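Local atomic coordinates of K Homology domain-containing protein (Aeropyrum pernix, PDB entry 1TUA), a protein that has no established function but is built from K homology (KH) domains and so probably binds RNA. Residues R5-V10 against N43-V48; P12-A17 against K68-G73; P76-R81 against D128-V133; D86-V91 against G142-A147. All coordinates share one frame; numbering follows the deposited sequence.

Contact 1 of 4, residues R5-V10 against N43-V48; sequences RIYVKV and NSMVIV
Y7 and I47 lie side by side across the two antiparallel strands, their side chains pointing the same way. The CG2 methyl of I47 sits over one face of the Y7 ring, a CH-pi contact 4.3 Å from that methyl carbon to the ring centroid, while I47 CD1 meets Y7 CE1 at 3.3 Å. Because Y7 CG stands anti to the carbonyl carbon (chi1 -71°), the ring keeps beside its cross-strand neighbour; M45 CG approaches its edge. Beta-branched isoleucine suits this place, since CG2 lies over the middle of the face while the CG1-CD1 branch follows the CD1-CE1 rim of that same face. K9 follows on the same face. Bent at chi2 (64°) and again at chi4, its chain curls back so that NZ donates to V10 O at 2.8 Å, with only a weak second bond to S44 O. From the opposite face of that carbonyl's plane S44 OG donates to V10 O at 2.7 Å, so one oxygen is gripped twice. V10 N in turn binds S44 O, closing the strand end. S44, with positive phi, and M45 together face D40 in a G1 beta bulge. I6, V8, V46 and V48 point to the other face, where V10 CG2 also touches V46 CG2 at 3.8 Å; helix 57-72 covers this aliphatic layer, A64 lying on I6, V67 on V8 and L60 on V48. I6 with V48 and V8 with V46 are the hydrogen-bonded pairs. A first strand paired antiparallel with the central third, one face backed by helix, is characteristic of the type I KH fold.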
# COMPACT_ATOMS: atom_id res chain seq x y z
N ARG A 5 -10.82 12.49 13.97
CA ARG A 5 -9.91 13.19 13.08
C ARG A 5 -8.67 12.33 12.95
O ARG A 5 -8.10 11.90 13.95
CB ARG A 5 -9.50 14.55 13.67
CG ARG A 5 -10.62 15.56 13.77
CD ARG A 5 -10.07 16.94 14.15
NE ARG A 5 -11.12 17.96 14.12
CZ ARG A 5 -11.97 18.19 15.12
NH1 ARG A 5 -11.90 17.48 16.24
NH2 ARG A 5 -12.90 19.12 14.99
N ILE A 6 -8.28 12.06 11.71
CA ILE A 6 -7.08 11.26 11.48
C ILE A 6 -6.04 12.14 10.80
O ILE A 6 -6.25 12.63 9.68
CB ILE A 6 -7.39 10.02 10.60
CG1 ILE A 6 -8.41 9.13 11.32
CG2 ILE A 6 -6.10 9.24 10.33
CD1 ILE A 6 -8.72 7.82 10.60
N TYR A 7 -4.93 12.36 11.49
CA TYR A 7 -3.84 13.17 10.97
C TYR A 7 -2.90 12.25 10.20
O TYR A 7 -2.48 11.21 10.71
CB TYR A 7 -3.08 13.84 12.12
CG TYR A 7 -3.86 14.94 12.78
CD1 TYR A 7 -3.52 16.28 12.57
CD2 TYR A 7 -4.94 14.66 13.61
CE1 TYR A 7 -4.24 17.31 13.17
CE2 TYR A 7 -5.68 15.69 14.21
CZ TYR A 7 -5.32 17.01 13.98
OH TYR A 7 -6.03 18.03 14.57
N VAL A 8 -2.58 12.63 8.98
CA VAL A 8 -1.68 11.84 8.16
C VAL A 8 -0.50 12.69 7.71
O VAL A 8 -0.67 13.68 6.99
CB VAL A 8 -2.41 11.30 6.90
CG1 VAL A 8 -1.47 10.43 6.08
CG2 VAL A 8 -3.64 10.52 7.31
N LYS A 9 0.69 12.33 8.17
CA LYS A 9 1.89 13.06 7.79
C LYS A 9 2.22 12.65 6.36
O LYS A 9 2.28 11.46 6.06
CB LYS A 9 3.06 12.71 8.70
CG LYS A 9 4.36 13.46 8.38
CD LYS A 9 4.20 14.97 8.60
CE LYS A 9 5.42 15.74 8.10
NZ LYS A 9 5.64 15.53 6.64
N VAL A 10 2.41 13.62 5.48
CA VAL A 10 2.72 13.31 4.09
C VAL A 10 4.14 13.75 3.73
O VAL A 10 4.58 14.82 4.17
CB VAL A 10 1.70 14.00 3.14
CG1 VAL A 10 2.10 13.80 1.69
CG2 VAL A 10 0.30 13.42 3.38
N ASN A 43 3.31 22.32 7.21
CA ASN A 43 3.70 21.18 8.03
C ASN A 43 3.58 19.86 7.26
O ASN A 43 3.90 18.80 7.79
CB ASN A 43 2.84 21.12 9.28
CG ASN A 43 2.89 22.41 10.08
OD1 ASN A 43 2.13 22.60 11.04
ND2 ASN A 43 3.79 23.31 9.70
N SER A 44 3.13 19.94 6.01
CA SER A 44 2.94 18.77 5.15
C SER A 44 2.18 17.70 5.93
O SER A 44 2.61 16.55 6.05
CB SER A 44 4.29 18.24 4.68
OG SER A 44 4.13 17.39 3.56
N MET A 45 1.04 18.11 6.47
CA MET A 45 0.18 17.26 7.26
C MET A 45 -1.23 17.36 6.69
O MET A 45 -1.67 18.44 6.26
CB MET A 45 0.19 17.75 8.71
CG MET A 45 -0.67 16.97 9.68
SD MET A 45 0.01 15.37 10.11
CE MET A 45 1.26 15.85 11.34
N VAL A 46 -1.93 16.24 6.65
CA VAL A 46 -3.29 16.21 6.14
C VAL A 46 -4.21 15.76 7.27
O VAL A 46 -3.83 14.91 8.07
CB VAL A 46 -3.37 15.25 4.93
CG1 VAL A 46 -4.82 14.97 4.55
CG2 VAL A 46 -2.61 15.86 3.74
N ILE A 47 -5.39 16.35 7.36
CA ILE A 47 -6.35 15.96 8.39
C ILE A 47 -7.61 15.45 7.70
O ILE A 47 -8.19 16.14 6.87
CB ILE A 47 -6.72 17.14 9.31
CG1 ILE A 47 -5.45 17.78 9.86
CG2 ILE A 47 -7.62 16.65 10.44
CD1 ILE A 47 -5.69 19.02 10.69
N VAL A 48 -8.03 14.24 8.06
CA VAL A 48 -9.22 13.63 7.49
C VAL A 48 -10.32 13.61 8.54
O VAL A 48 -10.12 13.13 9.65
CB VAL A 48 -8.94 12.18 7.03
CG1 VAL A 48 -10.16 11.62 6.33
CG2 VAL A 48 -7.72 12.15 6.10

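Contact 2 of 4, residues P12-A17 against K68-G73; sequences PERLGA and KAISLG
R14 reaches the end of helix 57-72 and grips I70 O side-on with two nitrogens, NE at 2.8 Å from that oxygen and NH2 at 3.0 Å. The acceptor lies in the guanidinium plane, at its edge. A17 CB covers one face of the group, 3.5 Å above its plane, and G73 O lies over the opposite face. The chain is bent at chi2 (-66°) and chi3, which folds the guanidinium back against the helix end and brings R14 CG to 3.3 Å from S71 O. I70 O also accepts from G73 N, so three N-H groups converge on it. That bond belongs to the Schellman motif, in which G73 takes a positive phi that would jam a CB against the preceding carbonyl. The charge of R14 probably also suits this helix C-terminus. A methionine in place of R14 would probably leave I70 O with the G73 amide but without the arginine's charge and two bonds. Farther in, A17 CB packs on I70 CG2 at 3.7 Å, and S71 OG accepts from K11 N. Helix 57-72 thus ends with S71 against V10, I70 against helix 76-79, and L72 against L89 and V91 of strand 87-93.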
# COMPACT_ATOMS: atom_id res chain seq x y z
N PRO A 12 6.83 15.63 2.13
CA PRO A 12 6.73 16.92 1.44
C PRO A 12 6.71 16.82 -0.09
O PRO A 12 5.94 17.51 -0.75
CB PRO A 12 7.95 17.68 1.96
CG PRO A 12 8.11 17.15 3.34
CD PRO A 12 7.89 15.66 3.15
N GLU A 13 7.55 15.94 -0.63
CA GLU A 13 7.65 15.75 -2.07
C GLU A 13 6.43 15.07 -2.69
O GLU A 13 6.34 14.94 -3.92
CB GLU A 13 8.91 14.94 -2.41
CG GLU A 13 8.93 13.52 -1.84
CD GLU A 13 9.62 13.41 -0.48
OE1 GLU A 13 9.45 14.30 0.39
OE2 GLU A 13 10.34 12.40 -0.28
N ARG A 14 5.48 14.65 -1.86
CA ARG A 14 4.28 13.99 -2.37
C ARG A 14 3.00 14.76 -2.08
O ARG A 14 1.91 14.32 -2.46
CB ARG A 14 4.16 12.58 -1.79
CG ARG A 14 5.24 11.63 -2.25
CD ARG A 14 5.11 11.36 -3.73
NE ARG A 14 3.98 10.48 -4.02
CZ ARG A 14 3.46 10.30 -5.23
NH1 ARG A 14 3.96 10.95 -6.27
NH2 ARG A 14 2.45 9.46 -5.39
N LEU A 15 3.11 15.91 -1.41
CA LEU A 15 1.92 16.68 -1.06
C LEU A 15 1.13 17.09 -2.30
O LEU A 15 -0.10 17.13 -2.28
CB LEU A 15 2.31 17.92 -0.25
CG LEU A 15 1.17 18.60 0.50
CD1 LEU A 15 0.46 17.59 1.41
CD2 LEU A 15 1.71 19.76 1.31
N GLY A 16 1.84 17.38 -3.39
CA GLY A 16 1.16 17.75 -4.62
C GLY A 16 0.36 16.60 -5.20
O GLY A 16 -0.71 16.79 -5.79
N ALA A 17 0.88 15.38 -5.03
CA ALA A 17 0.19 14.21 -5.55
C ALA A 17 -1.06 13.93 -4.73
O ALA A 17 -2.07 13.46 -5.27
CB ALA A 17 1.12 12.99 -5.52
N LYS A 68 -2.19 8.01 2.80
CA LYS A 68 -0.92 7.41 3.20
C LYS A 68 -0.27 6.69 2.02
O LYS A 68 0.93 6.80 1.81
CB LYS A 68 -1.13 6.44 4.36
CG LYS A 68 0.15 5.75 4.81
CD LYS A 68 -0.12 4.77 5.95
CE LYS A 68 1.16 4.05 6.38
NZ LYS A 68 0.91 2.99 7.42
N ALA A 69 -1.08 5.96 1.25
CA ALA A 69 -0.58 5.23 0.09
C ALA A 69 0.03 6.16 -0.97
O ALA A 69 1.05 5.83 -1.58
CB ALA A 69 -1.71 4.38 -0.52
N ILE A 70 -0.60 7.31 -1.19
CA ILE A 70 -0.07 8.27 -2.17
C ILE A 70 1.24 8.86 -1.65
O ILE A 70 2.20 9.04 -2.40
CB ILE A 70 -1.09 9.40 -2.45
CG1 ILE A 70 -2.32 8.80 -3.13
CG2 ILE A 70 -0.44 10.51 -3.30
CD1 ILE A 70 -3.49 9.76 -3.24
N SER A 71 1.27 9.15 -0.35
CA SER A 71 2.47 9.69 0.29
C SER A 71 3.64 8.71 0.13
O SER A 71 4.77 9.11 -0.10
CB SER A 71 2.19 9.92 1.79
OG SER A 71 3.35 10.41 2.45
N LEU A 72 3.34 7.42 0.24
CA LEU A 72 4.35 6.37 0.11
C LEU A 72 4.89 6.20 -1.32
O LEU A 72 5.93 5.57 -1.52
CB LEU A 72 3.80 5.04 0.61
CG LEU A 72 3.68 4.94 2.14
CD1 LEU A 72 2.85 3.73 2.52
CD2 LEU A 72 5.07 4.87 2.75
N GLY A 73 4.19 6.75 -2.30
CA GLY A 73 4.67 6.65 -3.67
C GLY A 73 3.68 6.19 -4.72
O GLY A 73 3.93 6.35 -5.91

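Contact 3 of 4, residues P76-R81 against D128-V133; sequences PEKAFR and DTYINV
The ring of Y130 is held between two cations: R81 NH1 lies 3.4 Å above the centre of one face, and K78 NZ stands over the opposite face, toward the rim. This cation-pi sandwich joins helix 76-79 and the following 3-10 turn to strand 130-133, an outer strand of the second KH-like sheet. The guanidinium and ring planes are 83° apart, so R81 meets the ring edge-on rather than as a parallel stack, with CZ 4.5 Å from the Y130 centroid. K78 NZ is 4.1 Å from the same centroid, brought over the ring by a bend at chi4, and K78 O lies at the ring's edge. R81 runs extended from CG to NE, its CD passing 3.5 Å from Y130 CE2, and its length is needed for the far end to reach D128. There NH2 donates to D128 O at 2.9 Å, while NE binds Q87 OE1, fixing the plane of the group. A serine in place of Y130 would probably leave both cations without the ring between them and open a gap beside the R81 chain. Beyond the ring a water links the opposite charges, accepting from R81 NH1 at 2.8 Å and donating to D128 OD1 at 2.7 Å.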
# COMPACT_ATOMS: atom_id res chain seq x y z
N PRO A 76 -2.30 8.23 -7.37
CA PRO A 76 -3.68 8.18 -6.88
C PRO A 76 -4.54 7.04 -7.43
O PRO A 76 -5.24 6.37 -6.68
CB PRO A 76 -4.22 9.55 -7.28
CG PRO A 76 -3.03 10.42 -7.09
CD PRO A 76 -1.91 9.61 -7.72
N GLU A 77 -4.47 6.82 -8.74
CA GLU A 77 -5.25 5.78 -9.38
C GLU A 77 -5.06 4.41 -8.74
O GLU A 77 -6.02 3.64 -8.62
CB GLU A 77 -4.91 5.70 -10.87
CG GLU A 77 -5.29 6.94 -11.70
CD GLU A 77 -4.40 8.16 -11.43
OE1 GLU A 77 -3.24 8.00 -11.01
OE2 GLU A 77 -4.88 9.30 -11.66
N LYS A 78 -3.84 4.09 -8.34
CA LYS A 78 -3.61 2.80 -7.70
C LYS A 78 -4.02 2.85 -6.23
O LYS A 78 -4.61 1.90 -5.71
CB LYS A 78 -2.14 2.40 -7.82
CG LYS A 78 -1.74 1.95 -9.21
CD LYS A 78 -0.25 1.68 -9.30
CE LYS A 78 0.14 1.03 -10.63
NZ LYS A 78 -0.43 -0.33 -10.75
N ALA A 79 -3.72 3.96 -5.57
CA ALA A 79 -4.07 4.13 -4.16
C ALA A 79 -5.58 4.01 -3.89
O ALA A 79 -5.98 3.53 -2.84
CB ALA A 79 -3.56 5.48 -3.65
N PHE A 80 -6.40 4.44 -4.85
CA PHE A 80 -7.86 4.37 -4.69
C PHE A 80 -8.36 2.95 -4.45
O PHE A 80 -9.48 2.74 -3.98
CB PHE A 80 -8.58 4.96 -5.91
CG PHE A 80 -8.42 6.45 -6.05
CD1 PHE A 80 -8.34 7.27 -4.93
CD2 PHE A 80 -8.40 7.04 -7.31
CE1 PHE A 80 -8.24 8.66 -5.06
CE2 PHE A 80 -8.31 8.43 -7.45
CZ PHE A 80 -8.23 9.24 -6.32
N ARG A 81 -7.53 1.97 -4.78
CA ARG A 81 -7.90 0.57 -4.57
C ARG A 81 -8.19 0.32 -3.10
O ARG A 81 -8.96 -0.57 -2.75
CB ARG A 81 -6.76 -0.35 -5.05
CG ARG A 81 -6.97 -1.83 -4.74
CD ARG A 81 -5.90 -2.68 -5.40
NE ARG A 81 -6.00 -4.08 -5.00
CZ ARG A 81 -5.33 -5.07 -5.58
NH1 ARG A 81 -4.52 -4.81 -6.60
NH2 ARG A 81 -5.48 -6.32 -5.15
N ASP A 128 -1.54 -10.90 -6.86
CA ASP A 128 -2.60 -9.99 -7.28
C ASP A 128 -2.64 -8.78 -6.35
O ASP A 128 -3.68 -8.45 -5.78
CB ASP A 128 -3.96 -10.70 -7.27
CG ASP A 128 -5.07 -9.84 -7.85
OD1 ASP A 128 -4.80 -9.11 -8.83
OD2 ASP A 128 -6.21 -9.90 -7.34
N THR A 129 -1.48 -8.15 -6.19
CA THR A 129 -1.35 -6.95 -5.36
C THR A 129 -0.65 -5.84 -6.16
O THR A 129 -0.07 -6.10 -7.22
CB THR A 129 -0.47 -7.21 -4.13
OG1 THR A 129 0.84 -7.60 -4.56
CG2 THR A 129 -1.05 -8.32 -3.26
N TYR A 130 -0.71 -4.61 -5.65
CA TYR A 130 -0.01 -3.50 -6.27
C TYR A 130 1.17 -3.30 -5.34
O TYR A 130 1.01 -3.28 -4.13
CB TYR A 130 -0.84 -2.20 -6.27
CG TYR A 130 -2.01 -2.16 -7.23
CD1 TYR A 130 -2.09 -3.02 -8.32
CD2 TYR A 130 -3.02 -1.22 -7.06
CE1 TYR A 130 -3.16 -2.95 -9.22
CE2 TYR A 130 -4.09 -1.14 -7.95
CZ TYR A 130 -4.15 -2.00 -9.03
OH TYR A 130 -5.20 -1.91 -9.91
N ILE A 131 2.37 -3.15 -5.90
CA ILE A 131 3.56 -2.96 -5.09
C ILE A 131 4.35 -1.74 -5.57
O ILE A 131 4.63 -1.61 -6.77
CB ILE A 131 4.49 -4.22 -5.15
CG1 ILE A 131 3.76 -5.42 -4.54
CG2 ILE A 131 5.79 -3.96 -4.40
CD1 ILE A 131 4.51 -6.75 -4.65
N ASN A 132 4.67 -0.85 -4.65
CA ASN A 132 5.45 0.33 -4.99
C ASN A 132 6.76 0.32 -4.21
O ASN A 132 6.76 0.19 -2.99
CB ASN A 132 4.69 1.62 -4.66
CG ASN A 132 5.43 2.86 -5.14
OD1 ASN A 132 6.20 3.47 -4.40
ND2 ASN A 132 5.22 3.21 -6.40
N VAL A 133 7.87 0.44 -4.93
CA VAL A 133 9.17 0.47 -4.29
C VAL A 133 9.60 1.93 -4.23
O VAL A 133 10.04 2.50 -5.22
CB VAL A 133 10.22 -0.35 -5.09
CG1 VAL A 133 11.56 -0.30 -4.38
CG2 VAL A 133 9.75 -1.78 -5.24
O HOH W 1 -3.79 -6.65 -8.52

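Contact 4 of 4, residues D86-V91 against G142-A147; sequences DQILVV and GDYERA
I88 and G142 pair through their backbones where strand 87-93 meets the corner leading into helix 144-158. I88 N donates almost straight to G142 O (2.8 Å, 170°), and G142 N returns a longer bond of 3.2 Å to I88 O. This is the tight part. G142 is almost fully extended (phi and psi both near 180°), a shape glycine adopts easily, and Q87 OE1, which accepts from R81 NE, lies 3.3 Å from G142 CA. Deeper in, V90 CG2 rests on A147 CB at 3.9 Å, and A147, small enough to bring the helix close to the sheet, also touches I140. I88 takes a less common conformation, CG1 between the backbone N and the carbonyl carbon (chi1 65°), which swings CD1 over to the helix start, 3.7 Å from Y144 CA and at the edge of the Y144 ring. The D86 side is the solvent side: a water donates to D86 O and accepts from Y144 N, an amide in the first turn of the helix, beside a CA-H...O contact from D143 CA to D86 O. D143, the N-cap, fixes the helix start: its OD1 accepts from R146 N at 3.1 Å, while OD2 forms a salt bridge with R146 NH1, though the hydrogen bond in it is weak. R146 NH2 reaches E181 of helix 163-188, tying the long C-terminal helix to this turn. An edge strand paired with the end of the central strand, just where the chain turns into helix 144-158, the closing helix of the beta-alpha-alpha-beta-beta-alpha unit, matches a type I KH fold.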
# COMPACT_ATOMS: atom_id res chain seq x y z
N ASP A 86 -12.16 -5.12 1.71
CA ASP A 86 -11.11 -6.10 1.99
C ASP A 86 -9.69 -5.74 1.55
O ASP A 86 -8.76 -6.50 1.80
CB ASP A 86 -11.49 -7.45 1.40
CG ASP A 86 -12.81 -7.97 1.94
OD1 ASP A 86 -13.00 -7.92 3.18
OD2 ASP A 86 -13.65 -8.43 1.13
N GLN A 87 -9.51 -4.58 0.91
CA GLN A 87 -8.17 -4.18 0.48
C GLN A 87 -7.48 -3.44 1.63
O GLN A 87 -8.09 -2.58 2.27
CB GLN A 87 -8.24 -3.28 -0.76
CG GLN A 87 -8.95 -3.90 -1.95
CD GLN A 87 -8.35 -5.23 -2.34
OE1 GLN A 87 -7.20 -5.31 -2.78
NE2 GLN A 87 -9.13 -6.29 -2.16
N ILE A 88 -6.22 -3.77 1.89
CA ILE A 88 -5.46 -3.11 2.94
C ILE A 88 -4.09 -2.66 2.43
O ILE A 88 -3.64 -3.05 1.35
CB ILE A 88 -5.23 -4.04 4.17
CG1 ILE A 88 -4.35 -5.22 3.77
CG2 ILE A 88 -6.57 -4.54 4.71
CD1 ILE A 88 -3.85 -6.04 4.93
N LEU A 89 -3.43 -1.84 3.23
CA LEU A 89 -2.11 -1.32 2.89
C LEU A 89 -1.09 -1.90 3.87
O LEU A 89 -1.24 -1.76 5.08
CB LEU A 89 -2.11 0.20 2.99
CG LEU A 89 -0.77 0.92 2.84
CD1 LEU A 89 -0.21 0.71 1.43
CD2 LEU A 89 -0.97 2.40 3.13
N VAL A 90 -0.07 -2.55 3.33
CA VAL A 90 1.00 -3.12 4.15
C VAL A 90 2.29 -2.48 3.68
O VAL A 90 2.48 -2.29 2.48
CB VAL A 90 1.09 -4.63 3.98
CG1 VAL A 90 2.34 -5.16 4.67
CG2 VAL A 90 -0.16 -5.28 4.56
N VAL A 91 3.17 -2.16 4.61
CA VAL A 91 4.43 -1.52 4.25
C VAL A 91 5.64 -2.26 4.80
O VAL A 91 5.63 -2.70 5.95
CB VAL A 91 4.49 -0.07 4.76
CG1 VAL A 91 5.82 0.57 4.39
CG2 VAL A 91 3.34 0.74 4.17
N GLY A 142 -3.52 -4.94 -1.22
CA GLY A 142 -4.20 -6.18 -1.60
C GLY A 142 -5.03 -6.67 -0.43
O GLY A 142 -5.08 -6.00 0.60
N ASP A 143 -5.71 -7.81 -0.55
CA ASP A 143 -6.47 -8.29 0.60
C ASP A 143 -5.46 -8.83 1.61
O ASP A 143 -4.31 -9.08 1.26
CB ASP A 143 -7.55 -9.34 0.23
CG ASP A 143 -6.98 -10.60 -0.39
OD1 ASP A 143 -6.07 -11.21 0.19
OD2 ASP A 143 -7.47 -10.98 -1.48
N TYR A 144 -5.90 -8.99 2.85
CA TYR A 144 -5.01 -9.44 3.92
C TYR A 144 -4.00 -10.54 3.61
O TYR A 144 -2.80 -10.33 3.75
CB TYR A 144 -5.83 -9.87 5.14
CG TYR A 144 -4.93 -10.21 6.31
CD1 TYR A 144 -4.22 -9.22 6.97
CD2 TYR A 144 -4.75 -11.54 6.70
CE1 TYR A 144 -3.34 -9.53 8.00
CE2 TYR A 144 -3.86 -11.86 7.73
CZ TYR A 144 -3.16 -10.86 8.37
OH TYR A 144 -2.28 -11.18 9.37
N GLU A 145 -4.47 -11.72 3.22
CA GLU A 145 -3.56 -12.82 2.94
C GLU A 145 -2.60 -12.60 1.78
O GLU A 145 -1.42 -12.94 1.86
CB GLU A 145 -4.36 -14.09 2.70
CG GLU A 145 -5.14 -14.53 3.90
CD GLU A 145 -5.70 -15.91 3.71
OE1 GLU A 145 -6.58 -16.08 2.84
OE2 GLU A 145 -5.24 -16.83 4.42
N ARG A 146 -3.11 -12.03 0.68
CA ARG A 146 -2.26 -11.76 -0.47
C ARG A 146 -1.23 -10.68 -0.17
O ARG A 146 -0.06 -10.80 -0.57
CB ARG A 146 -3.13 -11.37 -1.67
CG ARG A 146 -3.94 -12.54 -2.21
CD ARG A 146 -4.87 -12.12 -3.34
NE ARG A 146 -5.46 -13.29 -3.99
CZ ARG A 146 -6.30 -14.14 -3.39
NH1 ARG A 146 -6.66 -13.94 -2.13
NH2 ARG A 146 -6.75 -15.19 -4.06
N ALA A 147 -1.63 -9.63 0.54
CA ALA A 147 -0.70 -8.57 0.89
C ALA A 147 0.39 -9.12 1.83
O ALA A 147 1.56 -8.76 1.72
CB ALA A 147 -1.44 -7.41 1.56
O HOH W 2 -8.54 -8.35 3.55

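Contacts 1 and 4 hold corresponding elements of two like sheets, each of strand order 1-3-2: contact 1 pairs first and third strands along their length, whereas contact 4 catches the third strand's exit into a capped helix. Contacts 2 and 3 join elements through arginines that bind backbone carbonyls, one at a helix end, the other beside a tyrosine. Contact 3 is at the surface though near the chain's centre; the rest are partly buried, contact 1 lying farthest out. Contact 2 touches all three others: V10 meets S71, A79 meets I70, and L89 and V91 meet L72. A probable hydrogen bond from R81 NE to Q87 OE1 joins contacts 3 and 4.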